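Local coordinates for protein ARF-like GTPase (Chlamydomonas reinhardtii, PDB 4M9Q) that belongs to the ARF-like small GTPases of the P-loop NTPase clan and here holds phosphoaminophosphonic acid-guanylate ester and a magnesium ion, at residues 31-43 / 51-63. Residues are numbered along the deposited sequence; the frame is centred on the assembly and turned at random. Where two conformers were deposited one is given.
Sequences DTTPTFGFNSTTL and EVFDLGGGKNIRG. With MG (magnesium ion), chain E; GNP (phosphoaminophosphonic acid-guanylate ester), chain D.
The two switch regions of this ARF-family fold meet here, joined by the antiparallel hairpin strands 38-43 and 51-55 and closed around GNP and magnesium. Asn39 and Asp54, then Thr41 and Val52, exchange N-H...O bonds both ways, the shortest Val52 N to Thr41 O at 2.7 Å. Just past the last bridge, Gly56 N still donates to Gly37 O (3.2 Å), where the strands give way to nucleotide-binding loops. There chi1 of -52° sets Thr35 OG1 beside its own backbone N: OG1 binds magnesium at 2.0 Å, while Thr35 N and Gly57 N donate to GNP O1G and O2G. Water 3, a magnesium ligand, donates to Asp54 OD1 at 2.6 Å, making Asp54 second-shell. Asn39 ND2 donates almost straight to Asp54 OD2 (2.8 Å, 171°) from above the carboxylate plane; Thr18, a further metal ligand, also hydrogen-bonds OD2, so both oxygens are held, which should restrain the carboxylate's rotation. On the other sheet face, Phe53 presents its edge to the face of Phe38 in an offset edge-to-face pair (planes 71° apart), Phe53 CD2 lying 3.8 Å from Phe38 CE1. Strand 38-45 is outermost in the chain's sheet, strand 48-55 pairs onward with strand 3-10, and helix 17-24 packs against Asn39 and Thr41.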
ATOM      1  N   ASP A  31     -11.114   4.616 -16.003  1.00 92.91           N
ATOM      2  CA  ASP A  31     -11.625   5.726 -15.218  1.00 91.43           C
ATOM      3  C   ASP A  31     -11.854   5.259 -13.807  1.00 85.32           C
ATOM      4  O   ASP A  31     -12.129   4.071 -13.572  1.00 86.25           O
ATOM      5  CB  ASP A  31     -12.914   6.278 -15.814  1.00 95.54           C
ATOM      6  CG  ASP A  31     -12.648   7.254 -16.935  1.00 97.69           C
ATOM      7  OD1 ASP A  31     -13.091   6.979 -18.072  1.00100.47           O
ATOM      8  OD2 ASP A  31     -11.975   8.279 -16.670  1.00 94.35           O
ATOM      9  N   THR A  32     -11.701   6.202 -12.873  1.00 73.89           N
ATOM     10  CA  THR A  32     -11.791   5.912 -11.455  1.00 62.71           C
ATOM     11  C   THR A  32     -12.561   7.008 -10.765  1.00 60.65           C
ATOM     12  O   THR A  32     -12.414   8.183 -11.089  1.00 59.36           O
ATOM     13  CB  THR A  32     -10.408   5.894 -10.783  1.00 57.40           C
ATOM     14  OG1 THR A  32      -9.825   7.201 -10.891  1.00 54.00           O
ATOM     15  CG2 THR A  32      -9.497   4.848 -11.392  1.00 54.24           C
ATOM     16  N   THR A  33     -13.336   6.615  -9.767  1.00 57.32           N
ATOM     17  CA  THR A  33     -14.007   7.565  -8.888  1.00 55.31           C
ATOM     18  C   THR A  33     -13.453   7.271  -7.519  1.00 48.99           C
ATOM     19  O   THR A  33     -12.941   6.200  -7.295  1.00 46.52           O
ATOM     20  CB  THR A  33     -15.566   7.377  -8.917  1.00 59.94           C
ATOM     21  OG1 THR A  33     -15.899   5.979  -8.942  1.00 61.55           O
ATOM     22  CG2 THR A  33     -16.192   8.024 -10.180  1.00 62.59           C
ATOM     23  N   PRO A  34     -13.584   8.200  -6.586  1.00 48.53           N
ATOM     24  CA  PRO A  34     -13.236   7.921  -5.200  1.00 46.68           C
ATOM     25  C   PRO A  34     -13.769   6.581  -4.674  1.00 47.74           C
ATOM     26  O   PRO A  34     -14.904   6.214  -4.882  1.00 50.62           O
ATOM     27  CB  PRO A  34     -13.885   9.080  -4.455  1.00 48.29           C
ATOM     28  CG  PRO A  34     -13.810  10.216  -5.435  1.00 49.44           C
ATOM     29  CD  PRO A  34     -14.133   9.561  -6.747  1.00 50.87           C
ATOM     30  N   THR A  35     -12.915   5.838  -3.999  1.00 47.25           N
ATOM     31  CA  THR A  35     -13.289   4.550  -3.476  1.00 45.91           C
ATOM     32  C   THR A  35     -13.974   4.729  -2.120  1.00 46.88           C
ATOM     33  O   THR A  35     -13.349   5.133  -1.149  1.00 47.12           O
ATOM     34  CB  THR A  35     -12.022   3.716  -3.370  1.00 42.98           C
ATOM     35  OG1 THR A  35     -11.360   3.771  -4.647  1.00 42.94           O
ATOM     36  CG2 THR A  35     -12.320   2.286  -2.948  1.00 41.76           C
ATOM     37  N   PHE A  36     -15.278   4.484  -2.074  0.50 48.19           N
ATOM     38  CA  PHE A  36     -16.023   4.439  -0.811  0.50 49.80           C
ATOM     39  C   PHE A  36     -16.296   2.980  -0.498  0.50 49.53           C
ATOM     40  O   PHE A  36     -17.435   2.551  -0.550  0.50 52.59           O
ATOM     41  CB  PHE A  36     -17.373   5.155  -0.918  0.50 52.91           C
ATOM     42  CG  PHE A  36     -17.289   6.652  -0.975  0.50 53.84           C
ATOM     43  CD1 PHE A  36     -16.878   7.306  -2.132  0.50 53.16           C
ATOM     44  CD2 PHE A  36     -17.682   7.417   0.112  0.50 55.92           C
ATOM     45  CE1 PHE A  36     -16.832   8.687  -2.183  0.50 53.89           C
ATOM     46  CE2 PHE A  36     -17.646   8.798   0.060  0.50 56.63           C
ATOM     47  CZ  PHE A  36     -17.214   9.434  -1.085  0.50 55.97           C
ATOM     48  N   GLY A  37     -15.244   2.207  -0.275  1.00 46.85           N
ATOM     49  CA  GLY A  37     -15.363   0.811   0.099  1.00 47.44           C
ATOM     50  C   GLY A  37     -13.972   0.307  -0.191  1.00 44.62           C
ATOM     51  O   GLY A  37     -12.985   0.952   0.265  1.00 41.07           O
ATOM     52  N   PHE A  38     -13.900  -0.773  -0.975  1.00 42.94           N
ATOM     53  CA  PHE A  38     -12.663  -1.220  -1.529  1.00 42.68           C
ATOM     54  C   PHE A  38     -12.768  -2.053  -2.828  1.00 44.83           C
ATOM     55  O   PHE A  38     -13.819  -2.668  -3.167  1.00 45.76           O
ATOM     56  CB  PHE A  38     -11.930  -2.045  -0.474  1.00 43.46           C
ATOM     57  CG  PHE A  38     -12.478  -3.434  -0.288  1.00 43.57           C
ATOM     58  CD1 PHE A  38     -12.009  -4.491  -1.069  1.00 45.05           C
ATOM     59  CD2 PHE A  38     -13.405  -3.693   0.673  1.00 45.59           C
ATOM     60  CE1 PHE A  38     -12.501  -5.796  -0.897  1.00 46.22           C
ATOM     61  CE2 PHE A  38     -13.924  -4.989   0.839  1.00 49.33           C
ATOM     62  CZ  PHE A  38     -13.457  -6.044   0.060  1.00 47.41           C
ATOM     63  N   ASN A  39     -11.635  -2.086  -3.515  1.00 42.91           N
ATOM     64  CA  ASN A  39     -11.410  -2.929  -4.673  1.00 45.77           C
ATOM     65  C   ASN A  39     -10.399  -4.000  -4.240  1.00 45.40           C
ATOM     66  O   ASN A  39      -9.555  -3.755  -3.392  1.00 45.34           O
ATOM     67  CB  ASN A  39     -10.844  -2.051  -5.802  1.00 47.10           C
ATOM     68  CG  ASN A  39     -11.726  -0.812  -6.095  1.00 49.65           C
ATOM     69  OD1 ASN A  39     -12.912  -0.934  -6.391  1.00 51.91           O
ATOM     70  ND2 ASN A  39     -11.129   0.375  -6.046  1.00 48.63           N
ATOM     71  N   SER A  40     -10.457  -5.168  -4.848  1.00 50.87           N
ATOM     72  CA  SER A  40      -9.677  -6.338  -4.444  1.00 51.44           C
ATOM     73  C   SER A  40      -9.271  -7.004  -5.709  1.00 52.08           C
ATOM     74  O   SER A  40     -10.118  -7.278  -6.530  1.00 57.94           O
ATOM     75  CB  SER A  40     -10.598  -7.273  -3.646  1.00 57.08           C
ATOM     76  OG  SER A  40     -10.077  -8.555  -3.406  1.00 63.95           O
ATOM     77  N   THR A  41      -7.995  -7.292  -5.888  1.00 54.21           N
ATOM     78  CA  THR A  41      -7.595  -8.129  -7.012  1.00 58.46           C
ATOM     79  C   THR A  41      -6.374  -8.984  -6.661  1.00 52.33           C
ATOM     80  O   THR A  41      -5.824  -8.878  -5.584  1.00 52.45           O
ATOM     81  CB  THR A  41      -7.339  -7.260  -8.241  1.00 63.43           C
ATOM     82  OG1 THR A  41      -5.961  -7.277  -8.587  1.00 75.67           O
ATOM     83  CG2 THR A  41      -7.712  -5.845  -7.928  1.00 73.73           C
ATOM     84  N   THR A  42      -5.977  -9.817  -7.607  1.00 49.81           N
ATOM     85  CA  THR A  42      -4.909 -10.752  -7.434  1.00 50.86           C
ATOM     86  C   THR A  42      -3.872 -10.581  -8.520  1.00 48.14           C
ATOM     87  O   THR A  42      -4.211 -10.328  -9.655  1.00 49.53           O
ATOM     88  CB  THR A  42      -5.448 -12.169  -7.441  1.00 54.36           C
ATOM     89  OG1 THR A  42      -6.141 -12.403  -6.208  1.00 53.66           O
ATOM     90  CG2 THR A  42      -4.300 -13.165  -7.590  1.00 59.15           C
ATOM     91  N   LEU A  43      -2.604 -10.642  -8.120  1.00 43.21           N
ATOM     92  CA  LEU A  43      -1.473 -10.438  -9.003  1.00 40.52           C
ATOM     93  C   LEU A  43      -0.544 -11.623  -8.884  1.00 38.94           C
ATOM     94  O   LEU A  43      -0.444 -12.217  -7.827  1.00 37.95           O
ATOM     95  CB  LEU A  43      -0.616  -9.212  -8.549  1.00 38.37           C
ATOM     96  CG  LEU A  43      -1.248  -7.844  -8.467  1.00 37.88           C
ATOM     97  CD1 LEU A  43      -0.206  -6.819  -8.110  1.00 40.48           C
ATOM     98  CD2 LEU A  43      -1.896  -7.461  -9.772  1.00 41.29           C
ATOM     99  N   GLU A  51      -2.741 -11.048  -3.199  1.00 39.93           N
ATOM    100  CA  GLU A  51      -4.023 -10.438  -3.005  1.00 40.90           C
ATOM    101  C   GLU A  51      -3.835  -8.973  -2.598  1.00 39.01           C
ATOM    102  O   GLU A  51      -3.200  -8.695  -1.564  1.00 34.90           O
ATOM    103  CB  GLU A  51      -4.732 -11.186  -1.921  1.00 47.22           C
ATOM    104  CG  GLU A  51      -6.237 -10.972  -1.891  1.00 56.16           C
ATOM    105  CD  GLU A  51      -6.940 -11.874  -0.842  1.00 70.41           C
ATOM    106  OE1 GLU A  51      -6.428 -12.090   0.305  1.00 74.41           O
ATOM    107  OE2 GLU A  51      -8.026 -12.395  -1.173  1.00 79.82           O
ATOM    108  N   VAL A  52      -4.359  -8.049  -3.414  1.00 35.59           N
ATOM    109  CA  VAL A  52      -4.259  -6.634  -3.127  1.00 35.77           C
ATOM    110  C   VAL A  52      -5.595  -5.999  -2.753  1.00 35.49           C
ATOM    111  O   VAL A  52      -6.528  -6.053  -3.501  1.00 37.84           O
ATOM    112  CB  VAL A  52      -3.700  -5.860  -4.321  1.00 35.68           C
ATOM    113  CG1 VAL A  52      -3.351  -4.450  -3.903  1.00 32.89           C
ATOM    114  CG2 VAL A  52      -2.475  -6.568  -4.856  1.00 36.91           C
ATOM    115  N   PHE A  53      -5.668  -5.399  -1.580  1.00 36.73           N
ATOM    116  CA  PHE A  53      -6.855  -4.669  -1.131  1.00 36.18           C
ATOM    117  C   PHE A  53      -6.642  -3.145  -1.291  1.00 33.77           C
ATOM    118  O   PHE A  53      -5.815  -2.559  -0.627  1.00 32.77           O
ATOM    119  CB  PHE A  53      -7.131  -5.017   0.301  1.00 37.25           C
ATOM    120  CG  PHE A  53      -7.648  -6.413   0.486  1.00 43.45           C
ATOM    121  CD1 PHE A  53      -6.855  -7.407   1.057  1.00 43.01           C
ATOM    122  CD2 PHE A  53      -8.957  -6.736   0.115  1.00 48.10           C
ATOM    123  CE1 PHE A  53      -7.354  -8.671   1.262  1.00 46.04           C
ATOM    124  CE2 PHE A  53      -9.445  -8.041   0.289  1.00 49.41           C
ATOM    125  CZ  PHE A  53      -8.636  -9.012   0.863  1.00 46.21           C
ATOM    126  N   ASP A  54      -7.378  -2.541  -2.205  1.00 32.41           N
ATOM    127  CA  ASP A  54      -7.306  -1.118  -2.441  1.00 33.01           C
ATOM    128  C   ASP A  54      -8.390  -0.444  -1.601  1.00 33.84           C
ATOM    129  O   ASP A  54      -9.553  -0.537  -1.914  1.00 37.71           O
ATOM    130  CB  ASP A  54      -7.481  -0.863  -3.937  1.00 34.46           C
ATOM    131  CG  ASP A  54      -7.829   0.589  -4.263  1.00 37.03           C
ATOM    132  OD1 ASP A  54      -7.421   1.517  -3.523  1.00 37.65           O
ATOM    133  OD2 ASP A  54      -8.517   0.814  -5.282  1.00 41.22           O
ATOM    134  N   LEU A  55      -8.013   0.178  -0.501  1.00 33.94           N
ATOM    135  CA  LEU A  55      -8.958   0.759   0.423  1.00 38.10           C
ATOM    136  C   LEU A  55      -9.121   2.230   0.130  1.00 38.50           C
ATOM    137  O   LEU A  55      -8.157   2.900  -0.226  1.00 40.66           O
ATOM    138  CB  LEU A  55      -8.437   0.608   1.842  1.00 41.11           C
ATOM    139  CG  LEU A  55      -8.676  -0.737   2.528  1.00 46.33           C
ATOM    140  CD1 LEU A  55      -9.016  -1.869   1.546  1.00 48.96           C
ATOM    141  CD2 LEU A  55      -7.518  -1.111   3.426  1.00 43.10           C
ATOM    142  N   GLY A  56     -10.314   2.755   0.322  1.00 39.68           N
ATOM    143  CA  GLY A  56     -10.526   4.192   0.175  1.00 40.38           C
ATOM    144  C   GLY A  56      -9.700   4.965   1.170  1.00 39.97           C
ATOM    145  O   GLY A  56      -9.489   4.483   2.282  1.00 41.49           O
ATOM    146  N   GLY A  57      -9.250   6.165   0.783  1.00 38.27           N
ATOM    147  CA  GLY A  57      -8.469   7.001   1.657  1.00 36.79           C
ATOM    148  C   GLY A  57      -9.142   8.227   2.225  1.00 39.72           C
ATOM    149  O   GLY A  57      -8.527   8.936   2.993  1.00 41.73           O
ATOM    150  N   GLY A  58     -10.392   8.509   1.875  1.00 43.80           N
ATOM    151  CA  GLY A  58     -11.119   9.638   2.448  1.00 45.43           C
ATOM    152  C   GLY A  58     -11.147   9.584   3.954  1.00 50.22           C
ATOM    153  O   GLY A  58     -11.148   8.496   4.530  1.00 50.73           O
ATOM    154  N   LYS A  59     -11.201  10.754   4.595  1.00 59.20           N
ATOM    155  CA  LYS A  59     -11.207  10.865   6.079  1.00 65.69           C
ATOM    156  C   LYS A  59     -12.274  10.091   6.768  1.00 63.21           C
ATOM    157  O   LYS A  59     -12.027   9.514   7.818  1.00 62.68           O
ATOM    158  CB  LYS A  59     -11.327  12.314   6.542  1.00 75.90           C
ATOM    159  CG  LYS A  59      -9.957  12.973   6.506  1.00 87.74           C
ATOM    160  CD  LYS A  59      -9.860  14.273   7.286  1.00 97.16           C
ATOM    161  CE  LYS A  59     -10.389  15.453   6.471  1.00104.19           C
ATOM    162  NZ  LYS A  59      -9.350  16.479   6.176  1.00103.06           N
ATOM    163  N   ASN A  60     -13.468  10.031   6.176  0.50 63.00           N
ATOM    164  CA  ASN A  60     -14.562   9.185   6.712  0.50 65.30           C
ATOM    165  C   ASN A  60     -14.480   7.653   6.334  0.50 63.93           C
ATOM    166  O   ASN A  60     -15.302   6.855   6.800  0.50 66.68           O
ATOM    167  CB  ASN A  60     -15.964   9.743   6.325  0.50 66.73           C
ATOM    168  CG  ASN A  60     -16.048  11.283   6.328  0.50 66.81           C
ATOM    169  OD1 ASN A  60     -16.687  11.863   5.448  0.50 65.05           O
ATOM    170  ND2 ASN A  60     -15.422  11.940   7.315  0.50 65.39           N
ATOM    171  N   ILE A  61     -13.527   7.244   5.491  0.50 58.96           N
ATOM    172  CA  ILE A  61     -13.306   5.807   5.238  0.50 56.44           C
ATOM    173  C   ILE A  61     -12.091   5.241   6.002  0.50 56.58           C
ATOM    174  O   ILE A  61     -12.060   4.043   6.292  0.50 55.13           O
ATOM    175  CB  ILE A  61     -13.136   5.489   3.725  0.50 53.39           C
ATOM    176  CG1 ILE A  61     -14.373   4.791   3.134  0.50 55.54           C
ATOM    177  CG2 ILE A  61     -11.970   4.543   3.499  0.50 50.07           C
ATOM    178  CD1 ILE A  61     -14.529   3.310   3.493  0.50 54.01           C
ATOM    179  N   ARG A  62     -11.114   6.105   6.334  1.00 58.31           N
ATOM    180  CA  ARG A  62      -9.754   5.713   6.849  1.00 57.45           C
ATOM    181  C   ARG A  62      -9.734   4.738   8.061  1.00 56.92           C
ATOM    182  O   ARG A  62      -8.798   3.959   8.258  1.00 57.61           O
ATOM    183  CB  ARG A  62      -9.027   7.012   7.277  1.00 62.89           C
ATOM    184  CG  ARG A  62      -7.572   7.170   6.859  1.00 61.56           C
ATOM    185  CD  ARG A  62      -7.164   8.638   6.928  1.00 62.36           C
ATOM    186  NE  ARG A  62      -7.554   9.392   5.730  1.00 64.03           N
ATOM    187  CZ  ARG A  62      -7.380  10.708   5.550  1.00 63.57           C
ATOM    188  NH1 ARG A  62      -6.848  11.468   6.509  1.00 63.02           N
ATOM    189  NH2 ARG A  62      -7.761  11.270   4.406  1.00 60.41           N
ATOM    190  N   GLY A  63     -10.739   4.821   8.911  1.00 55.64           N
ATOM    191  CA  GLY A  63     -10.804   3.965  10.085  1.00 59.06           C
ATOM    192  C   GLY A  63     -10.898   2.479   9.777  1.00 59.38           C
ATOM    193  O   GLY A  63     -10.588   1.630  10.609  1.00 63.62           O
TER
HETATM  194 MG    MG E 302      -9.559   4.603  -4.937  1.00 38.70          MG
HETATM  195  PG  GNP D 301      -9.506   7.331  -2.959  1.00 34.29           P
HETATM  196  O1G GNP D 301     -10.194   6.096  -3.749  1.00 36.53           O
HETATM  197  O2G GNP D 301      -8.516   6.823  -1.853  1.00 36.00           O
HETATM  198  O3G GNP D 301     -10.646   8.249  -2.481  1.00 40.23           O
HETATM  199  N3B GNP D 301      -8.480   8.103  -4.073  1.00 32.68           N
HETATM  200  PB  GNP D 301      -7.357   7.151  -4.901  1.00 29.89           P
HETATM  201  O1B GNP D 301      -7.917   5.673  -5.235  1.00 29.23           O
HETATM  202  O2B GNP D 301      -6.113   7.138  -4.057  1.00 29.08           O
HETATM  203  O3A GNP D 301      -7.112   8.037  -6.197  1.00 32.94           O
HETATM  204  PA  GNP D 301      -7.367   7.644  -7.717  1.00 34.67           P
HETATM  205  O1A GNP D 301      -8.845   7.638  -7.773  1.00 37.88           O
HETATM  206  O2A GNP D 301      -6.539   6.445  -8.018  1.00 31.68           O
HETATM  207  O5' GNP D 301      -6.731   8.941  -8.398  1.00 34.61           O
HETATM  208  C5' GNP D 301      -7.128  10.254  -7.934  1.00 36.04           C
HETATM  209  C4' GNP D 301      -6.997  11.294  -9.077  1.00 36.68           C
HETATM  210  O4' GNP D 301      -5.603  11.352  -9.415  1.00 35.44           O
HETATM  211  C3' GNP D 301      -7.645  10.868 -10.386  1.00 37.61           C
HETATM  212  O3' GNP D 301      -7.918  11.970 -11.250  1.00 42.29           O
HETATM  213  C2' GNP D 301      -6.561  10.137 -11.102  1.00 36.14           C
HETATM  214  O2' GNP D 301      -6.685  10.109 -12.493  1.00 36.51           O
HETATM  215  C1' GNP D 301      -5.385  11.000 -10.768  1.00 35.78           C
HETATM  216  N9  GNP D 301      -4.067  10.373 -10.908  1.00 35.21           N
HETATM  217  C8  GNP D 301      -3.730   9.186 -10.409  1.00 34.66           C
HETATM  218  N7  GNP D 301      -2.437   8.925 -10.647  1.00 33.64           N
HETATM  219  C5  GNP D 301      -1.938   9.958 -11.333  1.00 34.83           C
HETATM  220  C6  GNP D 301      -0.615  10.261 -11.907  1.00 35.37           C
HETATM  221  O6  GNP D 301       0.340   9.468 -11.812  1.00 34.49           O
HETATM  222  N1  GNP D 301      -0.477  11.420 -12.515  1.00 39.16           N
HETATM  223  C2  GNP D 301      -1.500  12.322 -12.637  1.00 39.52           C
HETATM  224  N2  GNP D 301      -1.234  13.454 -13.294  1.00 40.67           N
HETATM  225  N3  GNP D 301      -2.749  12.120 -12.141  1.00 39.10           N
HETATM  226  C4  GNP D 301      -3.015  10.927 -11.508  1.00 36.66           C
HETATM  227  O   HOH W   1     -10.328   5.582  -6.610  1.00 33.20           O
HETATM  228  O   HOH W   2     -12.016   7.428  -0.351  1.00 34.88           O
HETATM  229  O   HOH W   3      -8.787   3.687  -3.291  1.00 34.85           O